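Local coordinates for protein phenylacetaldehyde dehydrogenase (Burkholderia cenocepacia, PDB 4O5H) that probably catalyses the NAD+-dependent oxidation of phenylacetaldehyde to phenylacetic acid, as a member of the aldehyde dehydrogenase family, at residues K287-V292 / L442-W447; S321-H326 / L420-F425; A463-V468 / L478-M483. One frame throughout, in Å; residues are numbered along the deposited sequence.

In the fold
Contacts 1 and 2 join strands of one seven-stranded mixed sheet, and contact 3 lies at its edge. The sheet belongs to the catalytic domain of the aldehyde dehydrogenase fold. Across it, strands 419-425, 320-326, 288-292, 443-447 and 465-468 follow one another, all parallel. Contact 2 is nested along the chain inside the loop closed by contact 1, and contact 3 comes after both. The centres of contacts 1 and 2 lie about 10 Å apart, as do those of 1 and 3; those of 2 and 3 are about 20 Å apart. From strand 465-468 the sheet runs on in parallel into a strand of the second subunit, which joins the two chains.

Contact 1: K287-V292 / L442-W447; sequences KSPVIV and LGASIW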
# COMPACT_ATOMS: atom_id res chain seq x y z
N LYS A 287 -4.32 11.28 -16.88
CA LYS A 287 -4.83 11.79 -18.14
C LYS A 287 -6.36 11.77 -18.02
O LYS A 287 -7.05 11.06 -18.72
CB LYS A 287 -4.34 10.95 -19.34
CG LYS A 287 -4.63 11.59 -20.69
CD LYS A 287 -3.54 12.60 -21.07
CE LYS A 287 -3.95 13.45 -22.24
NZ LYS A 287 -2.88 14.37 -22.67
N SER A 288 -6.84 12.60 -17.11
CA SER A 288 -8.19 12.52 -16.62
C SER A 288 -9.18 12.99 -17.67
O SER A 288 -8.98 14.04 -18.30
CB SER A 288 -8.35 13.37 -15.38
OG SER A 288 -7.44 12.97 -14.35
N PRO A 289 -10.27 12.24 -17.86
CA PRO A 289 -11.26 12.63 -18.87
C PRO A 289 -12.37 13.48 -18.28
O PRO A 289 -12.68 13.35 -17.11
CB PRO A 289 -11.85 11.30 -19.30
CG PRO A 289 -11.75 10.43 -18.09
CD PRO A 289 -10.48 10.86 -17.40
N VAL A 290 -12.98 14.29 -19.13
CA VAL A 290 -14.10 15.13 -18.80
C VAL A 290 -15.21 14.74 -19.76
O VAL A 290 -15.07 14.91 -20.98
CB VAL A 290 -13.71 16.59 -19.05
CG1 VAL A 290 -14.90 17.52 -18.87
CG2 VAL A 290 -12.56 17.00 -18.13
N ILE A 291 -16.30 14.22 -19.23
CA ILE A 291 -17.40 13.72 -20.07
C ILE A 291 -18.58 14.65 -19.98
O ILE A 291 -19.14 14.84 -18.92
CB ILE A 291 -17.83 12.33 -19.59
CG1 ILE A 291 -16.65 11.36 -19.67
CG2 ILE A 291 -19.02 11.81 -20.40
CD1 ILE A 291 -16.96 10.03 -19.01
N VAL A 292 -18.96 15.22 -21.11
CA VAL A 292 -20.08 16.16 -21.16
C VAL A 292 -21.29 15.53 -21.83
O VAL A 292 -21.27 15.21 -23.03
CB VAL A 292 -19.66 17.44 -21.90
CG1 VAL A 292 -20.81 18.47 -21.90
CG2 VAL A 292 -18.40 18.02 -21.23
N LEU A 442 -6.64 8.58 -12.24
CA LEU A 442 -6.55 9.47 -11.10
C LEU A 442 -7.84 10.22 -10.86
O LEU A 442 -8.35 10.23 -9.74
CB LEU A 442 -5.39 10.43 -11.30
CG LEU A 442 -4.93 11.20 -10.05
CD1 LEU A 442 -4.67 10.37 -8.81
CD2 LEU A 442 -3.68 11.98 -10.39
N GLY A 443 -8.38 10.83 -11.92
CA GLY A 443 -9.58 11.61 -11.81
C GLY A 443 -10.43 11.53 -13.07
O GLY A 443 -9.99 10.98 -14.11
N ALA A 444 -11.62 12.08 -12.97
CA ALA A 444 -12.54 12.19 -14.07
C ALA A 444 -13.69 13.08 -13.69
O ALA A 444 -13.98 13.20 -12.50
CB ALA A 444 -13.08 10.83 -14.41
N SER A 445 -14.37 13.70 -14.67
CA SER A 445 -15.62 14.37 -14.36
C SER A 445 -16.72 14.09 -15.38
O SER A 445 -16.46 13.75 -16.54
CB SER A 445 -15.44 15.88 -14.15
OG SER A 445 -14.98 16.54 -15.33
N ILE A 446 -17.94 14.27 -14.92
CA ILE A 446 -19.15 14.13 -15.68
C ILE A 446 -19.94 15.43 -15.54
O ILE A 446 -20.10 15.93 -14.41
CB ILE A 446 -20.01 13.01 -15.09
CG1 ILE A 446 -19.25 11.68 -15.09
CG2 ILE A 446 -21.28 12.88 -15.89
CD1 ILE A 446 -19.89 10.66 -14.17
N TRP A 447 -20.42 15.97 -16.65
CA TRP A 447 -21.16 17.23 -16.68
C TRP A 447 -22.56 16.90 -17.17
O TRP A 447 -22.72 16.56 -18.34
CB TRP A 447 -20.43 18.29 -17.57
CG TRP A 447 -19.15 18.64 -16.89
CD1 TRP A 447 -18.05 17.86 -16.80
CD2 TRP A 447 -18.88 19.81 -16.11
NE1 TRP A 447 -17.09 18.48 -16.06
CE2 TRP A 447 -17.58 19.68 -15.61
CE3 TRP A 447 -19.61 20.97 -15.81
CZ2 TRP A 447 -16.98 20.63 -14.78
CZ3 TRP A 447 -19.03 21.91 -15.01
CH2 TRP A 447 -17.71 21.73 -14.50
O HOH W 1 -6.40 10.20 -14.83
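S288 meets G443 in the pairing of two neighbouring parallel strands of the catalytic-domain sheet. Strands 288-292 and 443-447 lie only 9° from exactly parallel. K287, S288 and P289 close the glutamate signature of the aldehyde dehydrogenase family. At K287 the link is a water: it accepts from the backbone N of K287 and of L442, and is also hydrogen-bonded to S288 OG. The lysine chain itself turns off to the carbonyl oxygens of V410 and E413.

S288 sets its CB 3.2 Å from G443 O. P289 packs its ring against A444, with CG 3.9 Å from A444 CB. P289 O accepts from S445 N at 3.0 Å, one of three ladder bonds. V290 stands beside S445, and both of its methyls touch the serine hydroxyl. Its CG1 is anti to the backbone N (chi1 174°) and approaches W447 NE1 to 3.7 Å, meeting the indole at a slant. I291 is bonded in both directions. Its N gives an almost straight bond to S445 O at 2.7 Å, and I291 O receives W447 N at 2.8 Å. I291 O also lies at the edge of the indole, near the ring plane. V292 adds a looser apolar touch, CG2 to W447 CB at 4.2 Å.

Helix 298-310 packs on V290 and V292, while helix 428-436 packs on P289 and I291 from the other face of the sheet. On the V290 side, S445 OG is held by two partners that help fix its position, H471 ND1 and the indole. W447 NE1 donates to S445 OG at 3.0 Å, and the oxygen lies close to the indole plane.

Contact 2: S321-H326 / L420-F425; sequences SRAYIH and LVAMPF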
# COMPACT_ATOMS: atom_id res chain seq x y z
N SER A 321 -7.65 16.73 -19.07
CA SER A 321 -6.86 16.87 -20.28
C SER A 321 -7.45 16.25 -21.53
O SER A 321 -7.00 16.56 -22.64
CB SER A 321 -5.43 16.34 -20.03
OG SER A 321 -5.44 15.02 -19.57
N ARG A 322 -8.47 15.42 -21.37
CA ARG A 322 -9.24 14.87 -22.48
C ARG A 322 -10.70 15.19 -22.31
O ARG A 322 -11.31 14.72 -21.35
CB ARG A 322 -9.09 13.34 -22.56
CG ARG A 322 -7.69 12.85 -22.77
CD ARG A 322 -7.62 11.34 -22.86
NE ARG A 322 -7.87 10.69 -21.59
CZ ARG A 322 -8.59 9.59 -21.41
NH1 ARG A 322 -9.30 9.04 -22.39
NH2 ARG A 322 -8.69 9.08 -20.20
N ALA A 323 -11.30 15.93 -23.26
CA ALA A 323 -12.70 16.23 -23.17
C ALA A 323 -13.45 15.39 -24.19
O ALA A 323 -13.14 15.41 -25.37
CB ALA A 323 -12.96 17.70 -23.38
N TYR A 324 -14.42 14.62 -23.71
CA TYR A 324 -15.30 13.85 -24.57
C TYR A 324 -16.68 14.47 -24.42
O TYR A 324 -17.30 14.41 -23.36
CB TYR A 324 -15.28 12.37 -24.15
CG TYR A 324 -13.92 11.76 -24.35
CD1 TYR A 324 -13.44 11.48 -25.62
CD2 TYR A 324 -13.07 11.53 -23.26
CE1 TYR A 324 -12.17 10.93 -25.79
CE2 TYR A 324 -11.81 11.00 -23.42
CZ TYR A 324 -11.35 10.71 -24.68
OH TYR A 324 -10.11 10.20 -24.85
N ILE A 325 -17.17 15.04 -25.52
CA ILE A 325 -18.39 15.81 -25.49
C ILE A 325 -19.40 15.23 -26.47
O ILE A 325 -19.06 14.93 -27.61
CB ILE A 325 -18.13 17.26 -25.90
CG1 ILE A 325 -17.08 17.88 -24.97
CG2 ILE A 325 -19.41 18.06 -25.89
CD1 ILE A 325 -16.33 19.03 -25.63
N HIS A 326 -20.62 15.03 -26.00
CA HIS A 326 -21.62 14.40 -26.80
C HIS A 326 -21.76 15.16 -28.13
O HIS A 326 -21.78 16.39 -28.15
CB HIS A 326 -22.94 14.32 -26.04
CG HIS A 326 -23.96 13.48 -26.73
ND1 HIS A 326 -24.66 13.94 -27.82
CD2 HIS A 326 -24.38 12.21 -26.54
CE1 HIS A 326 -25.48 13.01 -28.26
NE2 HIS A 326 -25.32 11.94 -27.50
N LEU A 420 -5.45 20.94 -24.00
CA LEU A 420 -6.64 20.10 -24.05
C LEU A 420 -6.73 19.36 -25.38
O LEU A 420 -6.39 19.91 -26.41
CB LEU A 420 -7.89 20.98 -23.92
CG LEU A 420 -9.26 20.27 -23.88
CD1 LEU A 420 -9.38 19.36 -22.69
CD2 LEU A 420 -10.38 21.29 -23.84
N VAL A 421 -7.17 18.10 -25.34
CA VAL A 421 -7.60 17.40 -26.54
C VAL A 421 -9.10 17.18 -26.39
O VAL A 421 -9.55 16.84 -25.30
CB VAL A 421 -6.84 16.09 -26.80
CG1 VAL A 421 -5.36 16.38 -26.99
CG2 VAL A 421 -7.04 15.07 -25.67
N ALA A 422 -9.87 17.42 -27.46
CA ALA A 422 -11.32 17.33 -27.35
C ALA A 422 -11.91 16.56 -28.53
O ALA A 422 -11.63 16.90 -29.69
CB ALA A 422 -11.91 18.72 -27.30
N MET A 423 -12.78 15.61 -28.21
CA MET A 423 -13.40 14.70 -29.21
C MET A 423 -14.87 14.44 -28.91
O MET A 423 -15.28 14.49 -27.75
CB MET A 423 -12.65 13.36 -29.20
CG MET A 423 -11.23 13.43 -29.78
SD MET A 423 -10.09 12.22 -29.05
CE MET A 423 -9.74 13.01 -27.50
N PRO A 424 -15.66 14.13 -29.94
CA PRO A 424 -17.06 13.81 -29.79
C PRO A 424 -17.32 12.35 -29.46
O PRO A 424 -16.47 11.51 -29.66
CB PRO A 424 -17.63 14.15 -31.17
CG PRO A 424 -16.51 13.81 -32.12
CD PRO A 424 -15.26 14.19 -31.37
N PHE A 425 -18.51 12.07 -28.93
CA PHE A 425 -19.01 10.72 -28.82
C PHE A 425 -20.50 10.73 -29.05
O PHE A 425 -21.17 11.72 -28.79
CB PHE A 425 -18.71 10.10 -27.45
CG PHE A 425 -19.49 10.70 -26.32
CD1 PHE A 425 -20.72 10.17 -25.95
CD2 PHE A 425 -18.95 11.74 -25.55
CE1 PHE A 425 -21.43 10.72 -24.90
CE2 PHE A 425 -19.65 12.28 -24.47
CZ PHE A 425 -20.91 11.78 -24.17
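A twisted parallel beta ladder in the catalytic-domain sheet pairs R322 with V421, and each following residue with its counterpart up to H326 with F425. The short strands cross at -31°. Five backbone bonds tie them, from V421 N to S321 O at 3.1 Å through to F425 N to I325 O at 3.2 Å. The last is the most bent, its donor standing above the carbonyl plane.

M423 lies alongside Y324 in a Met-aromatic contact, with M423 SD oblique to the Y324 ring and 5.3 Å from its centroid. The chain bends at chi3 (-77°), and CE makes the apolar touch, 3.6 Å from Y324 CE1. Y324 OH is gripped by R322 NH1 at 2.8 Å and by Q406. At the H326 end the contact rests on the F425 ring. H326 CA sits over one face of that ring, 3.8 Å from the centroid. The imidazole turns an edge toward the phenyl face in an offset edge-to-face pair, planes at 81°. Y324 O lies at the phenyl edge, 3.4 Å from F425 CE2.

Helix 330-343 packs against A422, I325 and P424. On the R322 and Y324 side lies helix 409-412. Strand 288-292 is the next strand beyond 321-326.

Contact 3: A463-V468 / L478-M483; sequences AGTVWV and LPFGGM
F480 and T465 meet with their side chains at about a right angle, the phenyl CD1 4.0 Å from T465 OG1, which lies oblique to the ring. A second flat group, the W467 indole, carries T465 CG2 over the centre of one face, 3.5 Å above its plane; the H471 ring also meets it. With OG1 beside the backbone N (chi1 -60°), the threonine puts its methyl on the indole and its hydroxyl among waters.

No direct hydrogen bond joins the segments; waters bridge them. T465 OG1 donates to one water at 2.6 Å. That water donates its own hydrogen to G481 O. T465 OG1 accepts from another, which donates to P479 O at 2.8 Å. A third spans G464 O and P479 O.

Strand 465-468 is an edge strand of the catalytic-domain sheet within this chain, and 478-483 lies in the loop toward strand 487-488. The strand pairs in parallel with one of the second subunit, whose S505 OG is bonded to P479 O. G464 CA points its hydrogen almost straight at G481 O, 3.3 Å away. M483 runs extended past CG alongside A463, and its CE stops 3.3 Å from A463 O.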
# COMPACT_ATOMS: atom_id res chain seq x y z
N ALA A 463 -11.57 5.65 -12.05
CA ALA A 463 -10.76 6.72 -11.53
C ALA A 463 -10.92 6.84 -10.02
O ALA A 463 -11.99 6.54 -9.46
CB ALA A 463 -11.12 8.03 -12.17
N GLY A 464 -9.88 7.29 -9.37
CA GLY A 464 -9.90 7.42 -7.92
C GLY A 464 -10.88 8.46 -7.39
O GLY A 464 -11.33 8.32 -6.24
N THR A 465 -11.10 9.52 -8.16
CA THR A 465 -12.09 10.55 -7.86
C THR A 465 -12.91 10.83 -9.13
O THR A 465 -12.35 10.97 -10.22
CB THR A 465 -11.46 11.89 -7.41
OG1 THR A 465 -10.67 11.68 -6.20
CG2 THR A 465 -12.53 12.94 -7.14
N VAL A 466 -14.24 10.79 -9.01
CA VAL A 466 -15.12 11.19 -10.07
C VAL A 466 -15.94 12.42 -9.61
O VAL A 466 -16.71 12.33 -8.63
CB VAL A 466 -16.09 10.07 -10.44
CG1 VAL A 466 -17.00 10.50 -11.56
CG2 VAL A 466 -15.32 8.80 -10.84
N TRP A 467 -15.72 13.54 -10.27
CA TRP A 467 -16.43 14.77 -9.98
C TRP A 467 -17.65 14.85 -10.87
O TRP A 467 -17.64 14.36 -11.99
CB TRP A 467 -15.53 16.00 -10.24
CG TRP A 467 -14.39 16.20 -9.29
CD1 TRP A 467 -14.46 16.70 -8.02
CD2 TRP A 467 -13.02 15.86 -9.51
NE1 TRP A 467 -13.20 16.73 -7.46
CE2 TRP A 467 -12.30 16.22 -8.36
CE3 TRP A 467 -12.32 15.32 -10.58
CZ2 TRP A 467 -10.93 16.07 -8.26
CZ3 TRP A 467 -10.96 15.14 -10.46
CH2 TRP A 467 -10.29 15.50 -9.31
N VAL A 468 -18.69 15.51 -10.39
CA VAL A 468 -19.86 15.83 -11.23
C VAL A 468 -20.08 17.34 -11.20
O VAL A 468 -20.23 17.95 -10.13
CB VAL A 468 -21.11 15.10 -10.77
CG1 VAL A 468 -22.30 15.42 -11.67
CG2 VAL A 468 -20.84 13.62 -10.73
N LEU A 478 -12.14 14.61 2.14
CA LEU A 478 -12.41 13.69 1.04
C LEU A 478 -11.09 13.12 0.48
O LEU A 478 -10.30 13.87 -0.08
CB LEU A 478 -13.19 14.36 -0.08
CG LEU A 478 -13.70 13.42 -1.17
CD1 LEU A 478 -14.78 12.49 -0.65
CD2 LEU A 478 -14.26 14.22 -2.36
N PRO A 479 -10.89 11.82 0.61
CA PRO A 479 -9.63 11.25 0.16
C PRO A 479 -9.43 11.39 -1.35
O PRO A 479 -10.38 11.38 -2.13
CB PRO A 479 -9.72 9.78 0.57
CG PRO A 479 -10.79 9.71 1.61
CD PRO A 479 -11.75 10.83 1.29
N PHE A 480 -8.17 11.42 -1.72
CA PHE A 480 -7.74 11.62 -3.10
C PHE A 480 -6.62 10.62 -3.43
O PHE A 480 -5.68 10.47 -2.65
CB PHE A 480 -7.20 13.07 -3.18
CG PHE A 480 -6.55 13.41 -4.46
CD1 PHE A 480 -7.34 13.74 -5.59
CD2 PHE A 480 -5.19 13.40 -4.58
CE1 PHE A 480 -6.75 14.05 -6.82
CE2 PHE A 480 -4.58 13.71 -5.81
CZ PHE A 480 -5.35 14.05 -6.92
N GLY A 481 -6.67 9.99 -4.60
CA GLY A 481 -5.55 9.17 -5.04
C GLY A 481 -5.90 8.34 -6.23
O GLY A 481 -7.00 8.39 -6.71
N GLY A 482 -4.95 7.54 -6.69
CA GLY A 482 -5.07 6.87 -7.96
C GLY A 482 -5.52 5.42 -7.95
O GLY A 482 -5.30 4.67 -6.97
N MET A 483 -6.11 5.05 -9.09
CA MET A 483 -6.26 3.69 -9.56
C MET A 483 -5.30 3.45 -10.73
O MET A 483 -4.73 4.39 -11.29
CB MET A 483 -7.69 3.46 -10.09
CG MET A 483 -8.76 3.73 -9.04
SD MET A 483 -10.33 3.08 -9.61
CE MET A 483 -11.35 3.59 -8.21
O HOH W 2 -9.78 8.89 -4.18
O HOH W 3 -11.05 13.22 -4.09
O HOH W 4 -8.35 11.08 -7.19